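Local coordinates for glucose-binding protein (Thermus thermophilus HB27, PDB 2B3F) that binds glucose and galactose and probably hands the captured sugar to a binding-protein-dependent transport system, at residues E13-L23 / D306-S314; V65-V76 / L104-S113. All blocks are in the same frame, centred on the assembly; numbering follows the deposited sequence.

Contact 1: E13-L23 / D306-S314. Unlike the reference sequence in segment 306-314: Ser308 (reference Phe). With GAL (beta-D-galactopyranose), chain G.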
loop_
_atom_site.group_PDB
_atom_site.type_symbol
_atom_site.label_atom_id
_atom_site.label_comp_id
_atom_site.label_asym_id
_atom_site.label_seq_id
_atom_site.Cartn_x
_atom_site.Cartn_y
_atom_site.Cartn_z
ATOM N N GLU A 13 -8.070 -7.772 -8.259
ATOM C CA GLU A 13 -7.507 -6.418 -8.169
ATOM C C GLU A 13 -7.689 -5.615 -9.449
ATOM O O GLU A 13 -7.422 -4.394 -9.454
ATOM C CB GLU A 13 -6.030 -6.476 -7.778
ATOM C CG GLU A 13 -5.789 -7.102 -6.390
ATOM C CD GLU A 13 -4.603 -6.515 -5.669
ATOM O OE1 GLU A 13 -3.758 -7.287 -5.141
ATOM O OE2 GLU A 13 -4.531 -5.262 -5.600
ATOM N N GLY A 14 -8.105 -6.273 -10.529
ATOM C CA GLY A 14 -8.164 -5.652 -11.848
ATOM C C GLY A 14 -9.301 -4.695 -12.204
ATOM O O GLY A 14 -9.131 -3.934 -13.155
ATOM N N PRO A 15 -10.481 -4.788 -11.539
ATOM C CA PRO A 15 -11.606 -3.924 -11.992
ATOM C C PRO A 15 -11.276 -2.453 -12.249
ATOM O O PRO A 15 -11.633 -1.916 -13.305
ATOM C CB PRO A 15 -12.626 -4.064 -10.868
ATOM C CG PRO A 15 -12.425 -5.495 -10.403
ATOM C CD PRO A 15 -10.927 -5.699 -10.456
ATOM N N ALA A 16 -10.592 -1.817 -11.307
ATOM C CA ALA A 16 -10.239 -0.400 -11.472
ATOM C C ALA A 16 -9.355 -0.162 -12.702
ATOM O O ALA A 16 -9.627 0.718 -13.504
ATOM C CB ALA A 16 -9.578 0.135 -10.202
ATOM N N LEU A 17 -8.291 -0.948 -12.858
ATOM C CA LEU A 17 -7.450 -0.854 -14.030
ATOM C C LEU A 17 -8.230 -1.101 -15.326
ATOM O O LEU A 17 -8.000 -0.435 -16.343
ATOM C CB LEU A 17 -6.305 -1.864 -13.938
ATOM C CG LEU A 17 -5.398 -1.949 -15.156
ATOM C CD1 LEU A 17 -4.655 -0.632 -15.384
ATOM C CD2 LEU A 17 -4.426 -3.080 -15.006
ATOM N N GLU A 18 -9.111 -2.099 -15.298
ATOM C CA GLU A 18 -9.849 -2.485 -16.490
ATOM C C GLU A 18 -10.770 -1.346 -16.935
ATOM O O GLU A 18 -10.898 -1.088 -18.141
ATOM C CB GLU A 18 -10.599 -3.797 -16.232
ATOM C CG GLU A 18 -9.635 -4.976 -16.224
ATOM C CD GLU A 18 -10.058 -6.135 -15.336
ATOM O OE1 GLU A 18 -11.271 -6.237 -15.010
ATOM O OE2 GLU A 18 -9.148 -6.947 -14.951
ATOM N N ALA A 19 -11.336 -0.640 -15.958
ATOM C CA ALA A 19 -12.169 0.542 -16.214
ATOM C C ALA A 19 -11.334 1.652 -16.862
ATOM O O ALA A 19 -11.788 2.304 -17.814
ATOM C CB ALA A 19 -12.800 1.029 -14.935
ATOM N N LEU A 20 -10.115 1.874 -16.366
ATOM C CA LEU A 20 -9.213 2.844 -17.008
ATOM C C LEU A 20 -8.859 2.457 -18.430
ATOM O O LEU A 20 -8.778 3.318 -19.310
ATOM C CB LEU A 20 -7.914 3.004 -16.221
ATOM C CG LEU A 20 -8.056 3.823 -14.965
ATOM C CD1 LEU A 20 -6.774 3.713 -14.142
ATOM C CD2 LEU A 20 -8.365 5.309 -15.281
ATOM N N ILE A 21 -8.605 1.173 -18.652
ATOM C CA ILE A 21 -8.243 0.702 -19.972
ATOM C C ILE A 21 -9.410 0.910 -20.952
ATOM O O ILE A 21 -9.187 1.302 -22.090
ATOM C CB ILE A 21 -7.784 -0.774 -19.937
ATOM C CG1 ILE A 21 -6.418 -0.842 -19.239
ATOM C CG2 ILE A 21 -7.687 -1.360 -21.360
ATOM C CD1 ILE A 21 -5.878 -2.225 -19.000
ATOM N N ARG A 22 -10.631 0.668 -20.496
ATOM C CA ARG A 22 -11.820 0.879 -21.335
ATOM C C ARG A 22 -11.948 2.351 -21.718
ATOM O O ARG A 22 -12.216 2.664 -22.876
ATOM C CB ARG A 22 -13.092 0.402 -20.640
ATOM C CG ARG A 22 -13.238 -1.114 -20.669
ATOM C CD ARG A 22 -14.650 -1.567 -20.331
ATOM N NE ARG A 22 -15.005 -1.261 -18.950
ATOM C CZ ARG A 22 -14.600 -1.968 -17.890
ATOM N NH1 ARG A 22 -13.812 -3.031 -18.024
ATOM N NH2 ARG A 22 -14.986 -1.595 -16.689
ATOM N N LEU A 23 -11.745 3.233 -20.742
ATOM C CA LEU A 23 -11.692 4.673 -20.989
ATOM C C LEU A 23 -10.616 5.038 -22.012
ATOM O O LEU A 23 -10.842 5.833 -22.929
ATOM C CB LEU A 23 -11.409 5.405 -19.691
ATOM C CG LEU A 23 -12.165 6.689 -19.442
ATOM C CD1 LEU A 23 -13.652 6.389 -19.235
ATOM C CD2 LEU A 23 -11.608 7.360 -18.222
ATOM N N ASP A 306 -11.462 9.505 -10.986
ATOM C CA ASP A 306 -12.781 9.342 -10.393
ATOM C C ASP A 306 -13.618 8.224 -11.039
ATOM O O ASP A 306 -14.688 7.901 -10.547
ATOM C CB ASP A 306 -13.536 10.675 -10.410
ATOM C CG ASP A 306 -13.088 11.621 -9.302
ATOM O OD1 ASP A 306 -12.266 11.225 -8.412
ATOM O OD2 ASP A 306 -13.607 12.778 -9.322
ATOM N N THR A 307 -13.131 7.679 -12.147
ATOM C CA THR A 307 -13.657 6.430 -12.718
ATOM C C THR A 307 -13.074 5.193 -12.017
ATOM O O THR A 307 -13.815 4.288 -11.603
ATOM C CB THR A 307 -13.361 6.370 -14.215
ATOM O OG1 THR A 307 -13.998 7.485 -14.874
ATOM C CG2 THR A 307 -13.861 5.073 -14.832
ATOM N N SER A 308 -11.753 5.159 -11.870
ATOM C CA SER A 308 -11.070 3.962 -11.342
ATOM C C SER A 308 -11.096 3.831 -9.830
ATOM O O SER A 308 -11.332 2.734 -9.296
ATOM C CB SER A 308 -9.636 3.910 -11.853
ATOM O OG SER A 308 -8.928 5.085 -11.513
ATOM N N ASN A 309 -10.836 4.913 -9.102
ATOM C CA ASN A 309 -10.639 4.784 -7.662
ATOM C C ASN A 309 -11.839 4.311 -6.866
ATOM O O ASN A 309 -11.680 3.543 -5.934
ATOM C CB ASN A 309 -9.971 6.028 -7.059
ATOM C CG ASN A 309 -8.522 6.130 -7.465
ATOM O OD1 ASN A 309 -7.742 5.208 -7.216
ATOM N ND2 ASN A 309 -8.148 7.223 -8.127
ATOM N N PRO A 310 -13.059 4.740 -7.227
ATOM C CA PRO A 310 -14.211 4.165 -6.513
ATOM C C PRO A 310 -14.292 2.617 -6.567
ATOM O O PRO A 310 -14.795 1.991 -5.625
ATOM C CB PRO A 310 -15.417 4.822 -7.208
ATOM C CG PRO A 310 -14.859 6.153 -7.722
ATOM C CD PRO A 310 -13.459 5.797 -8.179
ATOM N N LEU A 311 -13.812 2.029 -7.652
ATOM C CA LEU A 311 -13.740 0.562 -7.779
ATOM C C LEU A 311 -12.616 -0.050 -6.935
ATOM O O LEU A 311 -12.723 -1.182 -6.444
ATOM C CB LEU A 311 -13.525 0.170 -9.235
ATOM C CG LEU A 311 -14.670 0.525 -10.185
ATOM C CD1 LEU A 311 -14.242 0.363 -11.654
ATOM C CD2 LEU A 311 -15.870 -0.368 -9.866
ATOM N N LYS A 312 -11.538 0.704 -6.781
ATOM C CA LYS A 312 -10.285 0.213 -6.171
ATOM C C LYS A 312 -10.266 0.200 -4.648
ATOM O O LYS A 312 -9.593 -0.651 -4.055
ATOM C CB LYS A 312 -9.129 1.084 -6.663
ATOM C CG LYS A 312 -7.727 0.590 -6.341
ATOM C CD LYS A 312 -7.303 -0.619 -7.110
ATOM C CE LYS A 312 -5.787 -0.782 -7.041
ATOM N NZ LYS A 312 -5.347 -1.024 -5.631
ATOM N N GLY A 313 -10.921 1.165 -4.014
ATOM C CA GLY A 313 -10.895 1.323 -2.565
ATOM C C GLY A 313 -9.953 2.436 -2.099
ATOM O O GLY A 313 -10.014 2.873 -0.964
ATOM N N SER A 314 -9.081 2.864 -2.995
ATOM C CA SER A 314 -8.228 4.032 -2.798
ATOM C C SER A 314 -9.060 5.281 -3.066
ATOM O O SER A 314 -10.160 5.207 -3.604
ATOM C CB SER A 314 -7.058 4.020 -3.781
ATOM O OG SER A 314 -7.435 3.586 -5.076
HETATM C C1 GAL G . -0.014 -2.348 -2.905
HETATM C C2 GAL G . -0.533 -1.536 -4.099
HETATM C C3 GAL G . -2.050 -1.598 -4.213
HETATM C C4 GAL G . -2.547 -3.045 -4.190
HETATM C C5 GAL G . -1.873 -3.780 -3.006
HETATM C C6 GAL G . -2.265 -5.260 -2.866
HETATM O O1 GAL G . 1.380 -2.339 -2.853
HETATM O O2 GAL G . -0.064 -0.183 -3.985
HETATM O O3 GAL G . -2.475 -0.970 -5.414
HETATM O O4 GAL G . -2.235 -3.617 -5.432
HETATM O O5 GAL G . -0.470 -3.695 -3.067
HETATM O O6 GAL G . -1.682 -6.022 -3.881
HETATM O O HOH W 1 -6.546 -3.512 -5.558
#

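Contact 2: V65-V76 / L104-S113. With GAL (beta-D-galactopyranose), chain G.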
loop_
_atom_site.group_PDB
_atom_site.type_symbol
_atom_site.label_atom_id
_atom_site.label_comp_id
_atom_site.label_asym_id
_atom_site.label_seq_id
_atom_site.Cartn_x
_atom_site.Cartn_y
_atom_site.Cartn_z
ATOM N N VAL A 65 4.271 1.663 -10.095
ATOM C CA VAL A 65 5.373 1.912 -9.186
ATOM C C VAL A 65 4.929 2.824 -8.063
ATOM O O VAL A 65 4.149 3.754 -8.243
ATOM C CB VAL A 65 6.589 2.500 -9.931
ATOM C CG1 VAL A 65 6.229 3.809 -10.624
ATOM C CG2 VAL A 65 7.816 2.643 -9.016
ATOM N N HIS A 66 5.429 2.539 -6.876
ATOM C CA HIS A 66 5.081 3.321 -5.731
ATOM C C HIS A 66 5.819 4.646 -5.674
ATOM O O HIS A 66 7.035 4.699 -5.804
ATOM C CB HIS A 66 5.370 2.558 -4.435
ATOM C CG HIS A 66 4.410 1.442 -4.180
ATOM N ND1 HIS A 66 4.825 0.163 -3.896
ATOM C CD2 HIS A 66 3.060 1.417 -4.164
ATOM C CE1 HIS A 66 3.767 -0.604 -3.700
ATOM N NE2 HIS A 66 2.682 0.130 -3.848
ATOM N N ALA A 67 5.069 5.698 -5.388
ATOM C CA ALA A 67 5.686 7.011 -5.163
ATOM C C ALA A 67 6.572 6.954 -3.922
ATOM O O ALA A 67 6.198 6.356 -2.901
ATOM C CB ALA A 67 4.620 8.070 -4.993
ATOM N N GLY A 68 7.733 7.589 -4.014
ATOM C CA GLY A 68 8.667 7.683 -2.898
ATOM C C GLY A 68 9.954 6.938 -3.199
ATOM O O GLY A 68 10.380 6.854 -4.349
ATOM N N MET A 69 10.565 6.372 -2.150
ATOM C CA MET A 69 11.880 5.765 -2.280
ATOM C C MET A 69 11.903 4.544 -3.158
ATOM O O MET A 69 12.923 4.256 -3.744
ATOM C CB MET A 69 12.467 5.457 -0.912
ATOM C CG MET A 69 12.811 6.695 -0.138
ATOM S SD MET A 69 14.014 7.724 -1.028
ATOM C CE MET A 69 14.019 9.193 -0.010
ATOM N N GLU A 70 10.783 3.830 -3.287
ATOM C CA GLU A 70 10.739 2.692 -4.216
ATOM C C GLU A 70 11.039 3.166 -5.636
ATOM O O GLU A 70 11.875 2.597 -6.334
ATOM C CB GLU A 70 9.374 1.987 -4.152
ATOM C CG GLU A 70 9.165 0.876 -5.180
ATOM C CD GLU A 70 7.782 0.264 -5.108
ATOM O OE1 GLU A 70 7.445 -0.107 -3.945
ATOM O OE2 GLU A 70 7.042 0.171 -6.176
ATOM N N LEU A 71 10.306 4.190 -6.067
ATOM C CA LEU A 71 10.511 4.784 -7.394
ATOM C C LEU A 71 11.938 5.309 -7.545
ATOM O O LEU A 71 12.644 4.993 -8.504
ATOM C CB LEU A 71 9.539 5.946 -7.570
ATOM C CG LEU A 71 9.695 6.895 -8.764
ATOM C CD1 LEU A 71 9.439 6.183 -10.078
ATOM C CD2 LEU A 71 8.736 8.048 -8.566
ATOM N N ILE A 72 12.340 6.147 -6.599
ATOM C CA ILE A 72 13.590 6.887 -6.751
ATOM C C ILE A 72 14.808 5.969 -6.714
ATOM O O ILE A 72 15.682 6.045 -7.574
ATOM C CB ILE A 72 13.713 8.003 -5.688
ATOM C CG1 ILE A 72 12.584 9.040 -5.833
ATOM C CG2 ILE A 72 15.071 8.698 -5.781
ATOM C CD1 ILE A 72 12.330 9.563 -7.219
ATOM N N GLY A 73 14.833 5.062 -5.745
ATOM C CA GLY A 73 16.027 4.282 -5.458
ATOM C C GLY A 73 16.290 3.139 -6.408
ATOM O O GLY A 73 17.341 2.489 -6.302
ATOM N N THR A 74 15.358 2.868 -7.322
ATOM C CA THR A 74 15.565 1.784 -8.290
ATOM C C THR A 74 15.775 2.310 -9.715
ATOM O O THR A 74 16.929 2.446 -10.130
ATOM C CB THR A 74 14.469 0.726 -8.175
ATOM O OG1 THR A 74 14.452 0.239 -6.813
ATOM C CG2 THR A 74 14.747 -0.446 -9.112
ATOM N N TRP A 75 14.712 2.609 -10.459
ATOM C CA TRP A 75 14.888 2.881 -11.906
ATOM C C TRP A 75 15.233 4.334 -12.210
ATOM O O TRP A 75 15.794 4.615 -13.277
ATOM C CB TRP A 75 13.711 2.333 -12.760
ATOM C CG TRP A 75 13.591 0.849 -12.554
ATOM C CD1 TRP A 75 12.546 0.168 -11.993
ATOM C CD2 TRP A 75 14.602 -0.117 -12.820
ATOM N NE1 TRP A 75 12.847 -1.168 -11.908
ATOM C CE2 TRP A 75 14.103 -1.375 -12.401
ATOM C CE3 TRP A 75 15.889 -0.050 -13.363
ATOM C CZ2 TRP A 75 14.842 -2.550 -12.520
ATOM C CZ3 TRP A 75 16.626 -1.218 -13.475
ATOM C CH2 TRP A 75 16.101 -2.454 -13.050
ATOM N N VAL A 76 14.933 5.231 -11.268
ATOM C CA VAL A 76 15.317 6.648 -11.394
ATOM C C VAL A 76 16.819 6.844 -11.193
ATOM O O VAL A 76 17.504 7.399 -12.087
ATOM C CB VAL A 76 14.496 7.545 -10.454
ATOM C CG1 VAL A 76 15.031 8.967 -10.462
ATOM C CG2 VAL A 76 13.009 7.519 -10.869
ATOM N N LEU A 104 7.333 13.403 -3.148
ATOM C CA LEU A 104 7.680 11.965 -3.192
ATOM C C LEU A 104 8.081 11.469 -4.558
ATOM O O LEU A 104 8.775 10.459 -4.676
ATOM C CB LEU A 104 6.496 11.105 -2.757
ATOM C CG LEU A 104 6.114 11.045 -1.300
ATOM C CD1 LEU A 104 4.893 10.181 -1.162
ATOM C CD2 LEU A 104 7.257 10.490 -0.449
ATOM N N ILE A 105 7.611 12.143 -5.600
ATOM C CA ILE A 105 7.891 11.727 -6.985
ATOM C C ILE A 105 8.993 12.572 -7.654
ATOM O O ILE A 105 9.326 12.343 -8.823
ATOM C CB ILE A 105 6.594 11.727 -7.857
ATOM C CG1 ILE A 105 5.933 13.120 -7.869
ATOM C CG2 ILE A 105 5.609 10.726 -7.310
ATOM C CD1 ILE A 105 4.736 13.247 -8.772
ATOM N N SER A 106 9.565 13.497 -6.887
ATOM C CA SER A 106 10.543 14.474 -7.375
ATOM C C SER A 106 11.933 14.131 -6.855
ATOM O O SER A 106 12.078 13.716 -5.709
ATOM C CB SER A 106 10.150 15.876 -6.899
ATOM O OG SER A 106 8.952 16.313 -7.516
ATOM N N TYR A 107 12.950 14.308 -7.691
ATOM C CA TYR A 107 14.325 13.987 -7.306
ATOM C C TYR A 107 15.316 14.624 -8.270
ATOM O O TYR A 107 15.183 14.488 -9.496
ATOM C CB TYR A 107 14.518 12.467 -7.317
ATOM C CG TYR A 107 15.887 11.974 -6.873
ATOM C CD1 TYR A 107 16.293 12.103 -5.545
ATOM C CD2 TYR A 107 16.745 11.331 -7.768
ATOM C CE1 TYR A 107 17.531 11.643 -5.120
ATOM C CE2 TYR A 107 17.995 10.857 -7.349
ATOM C CZ TYR A 107 18.375 11.027 -6.016
ATOM O OH TYR A 107 19.606 10.576 -5.566
ATOM N N LYS A 108 16.327 15.282 -7.714
ATOM C CA LYS A 108 17.396 15.891 -8.511
ATOM C C LYS A 108 16.881 16.731 -9.684
ATOM O O LYS A 108 17.391 16.653 -10.796
ATOM C CB LYS A 108 18.385 14.824 -8.980
ATOM C CG LYS A 108 19.200 14.265 -7.827
ATOM C CD LYS A 108 20.526 13.701 -8.270
ATOM C CE LYS A 108 21.366 13.208 -7.091
ATOM N NZ LYS A 108 21.435 14.177 -5.926
ATOM N N GLY A 109 15.861 17.535 -9.425
ATOM C CA GLY A 109 15.339 18.455 -10.433
ATOM C C GLY A 109 14.330 17.885 -11.417
ATOM O O GLY A 109 13.819 18.610 -12.283
ATOM N N GLY A 110 14.032 16.585 -11.308
ATOM C CA GLY A 110 13.092 15.919 -12.200
ATOM C C GLY A 110 11.865 15.459 -11.440
ATOM O O GLY A 110 11.840 15.480 -10.217
ATOM N N ILE A 111 10.835 15.090 -12.190
ATOM C CA ILE A 111 9.589 14.518 -11.651
ATOM C C ILE A 111 9.375 13.236 -12.444
ATOM O O ILE A 111 9.430 13.254 -13.674
ATOM C CB ILE A 111 8.394 15.473 -11.819
ATOM C CG1 ILE A 111 8.672 16.792 -11.098
ATOM C CG2 ILE A 111 7.159 14.853 -11.238
ATOM C CD1 ILE A 111 7.614 17.848 -11.289
ATOM N N TRP A 112 9.168 12.110 -11.743
ATOM C CA TRP A 112 9.469 10.806 -12.343
ATOM C C TRP A 112 8.295 9.851 -12.528
ATOM O O TRP A 112 8.445 8.811 -13.176
ATOM C CB TRP A 112 10.611 10.133 -11.559
ATOM C CG TRP A 112 11.828 11.012 -11.490
ATOM C CD1 TRP A 112 12.209 11.795 -10.448
ATOM C CD2 TRP A 112 12.790 11.220 -12.530
ATOM N NE1 TRP A 112 13.380 12.475 -10.760
ATOM C CE2 TRP A 112 13.756 12.134 -12.034
ATOM C CE3 TRP A 112 12.932 10.721 -13.833
ATOM C CZ2 TRP A 112 14.837 12.571 -12.802
ATOM C CZ3 TRP A 112 14.019 11.138 -14.590
ATOM C CH2 TRP A 112 14.960 12.054 -14.066
ATOM N N SER A 113 7.133 10.194 -11.987
ATOM C CA SER A 113 5.922 9.397 -12.223
ATOM C C SER A 113 4.671 10.229 -11.974
ATOM O O SER A 113 4.747 11.353 -11.452
ATOM C CB SER A 113 5.898 8.138 -11.342
ATOM O OG SER A 113 5.710 8.503 -9.998
HETATM C C1 GAL G . -0.014 -2.348 -2.905
HETATM C C2 GAL G . -0.533 -1.536 -4.099
HETATM C C3 GAL G . -2.050 -1.598 -4.213
HETATM C C4 GAL G . -2.547 -3.045 -4.190
HETATM C C5 GAL G . -1.873 -3.780 -3.006
HETATM C C6 GAL G . -2.265 -5.260 -2.866
HETATM O O1 GAL G . 1.380 -2.339 -2.853
HETATM O O2 GAL G . -0.064 -0.183 -3.985
HETATM O O3 GAL G . -2.475 -0.970 -5.414
HETATM O O4 GAL G . -2.235 -3.617 -5.432
HETATM O O5 GAL G . -0.470 -3.695 -3.067
HETATM O O6 GAL G . -1.682 -6.022 -3.881
#

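Contact 1: E13-L23 / D306-S314
Ala16 and Ala19 form the small-residue face on which Ser308, Leu311 and Lys312 settle, bringing helices 15-23 and 306-312 together almost antiparallel (164°) with their axes 7.9 Å apart. Between the helices most of the contact is van der Waals packing. Ala16 CB sits 3.3 Å from the carbonyl oxygen of Ser308 and also meets Lys312 CB, so here a methyl group abuts the partner backbone directly. One turn on, Ala19 CB is touched by Leu311 CD1 at 3.6 Å, and the same methyl of Leu311 reaches back to the carbonyl of Pro15. Leu20 leans in from the flank: its CG presses on Ser308 CB at 3.5 Å, a tight carbon pair, and both its methyls border Ser308 OG, a hydroxyl held by Gly304 O of its own helix. At the far end Leu23 CD2 brushes Thr307.

No hydrogen bond joins the segments directly; the polar link runs through a water and the sugar. Lys312 leaves the helix with CG anti to the backbone N (chi1 -170°), then bends twice, running its CD past Ala16 CB and ending with NZ donating to galactose O3 (2.9 Å) and to a water, besides its bond with His119. That water donates in turn to Glu13 OE2 at 2.7 Å, bridging two opposite charges whose nearest atoms lie too far apart for a salt bridge. The two Glu13 oxygens divide the sugar between them: OE1 accepts from galactose O6 (2.7 Å) and OE2 from O4 (2.8 Å), while Trp224 also holds OE1, which should fix the carboxylate's rotation. An acid from the turn ahead of one helix and a lysine from the last turn of the other thus form part of the galactose pocket, in the ligand cleft of a periplasmic sugar-binding protein.

Contact 2: V65-V76 / L104-S113
The carbonyl oxygen of Tyr107, whose ring lies against Ile72, is gripped twice: by Gly110 N, closing the type I' turn of the hairpin, and by Trp112 NE1 (3.0 Å), which arrives in the carbonyl plane on a lone pair. The second bond should help hold the indole flat against Val76, whose CG1 stands over the five-membered ring, 3.7 Å from its centroid, while Gly110 backs the other face. Ile72 CG2, anti to its own backbone N, lies over the face of the Tyr107 ring in a matching CH-pi contact, 3.5 Å from the centroid and 11° off the normal; its CD1 touches Tyr107 CB and Trp112 CD1. Back toward the start of the helix, Leu71 CD2 comes within 3.4 Å of Ser113 OG, a hydroxyl bonded to Ser279, and Ala67 CB meets Ile105 CG2 at 3.7 Å.

Ahead of helix 69-76, His66 donates from NE2 to galactose O2 (2.8 Å) and from ND1 to Glu70 OE1 at 2.6 Å, the acceptor lying in the imidazole plane and itself salt-bridged to Arg47. This second-shell carboxylate should position the imidazole. Helix 69-76, which follows the pocket strand carrying His66, thus rests on a β-hairpin through two CH-pi contacts.

Overall arrangement
Contacts 1 and 2 have centres 23 Å apart and do not touch, their nearest atoms being about 8 Å from each other, yet both reach the same galactose. Glu13 and Lys312 of contact 1 take O3, O4 and O6, whereas His66 of contact 2 takes O2; Trp8, Trp9, Ala42, Asp278 and His348 also hydrogen-bond the sugar. Along the chain contact 2 is nested within the long loop that contact 1 closes. The central sheet links them: strand 2-7, which leads toward helix 15-27, pairs with strand 62-66, which in turn meets strand 272-280. Asp278 lies on that last strand, its side chain about 4 Å from that of Lys312 at the nearest atoms.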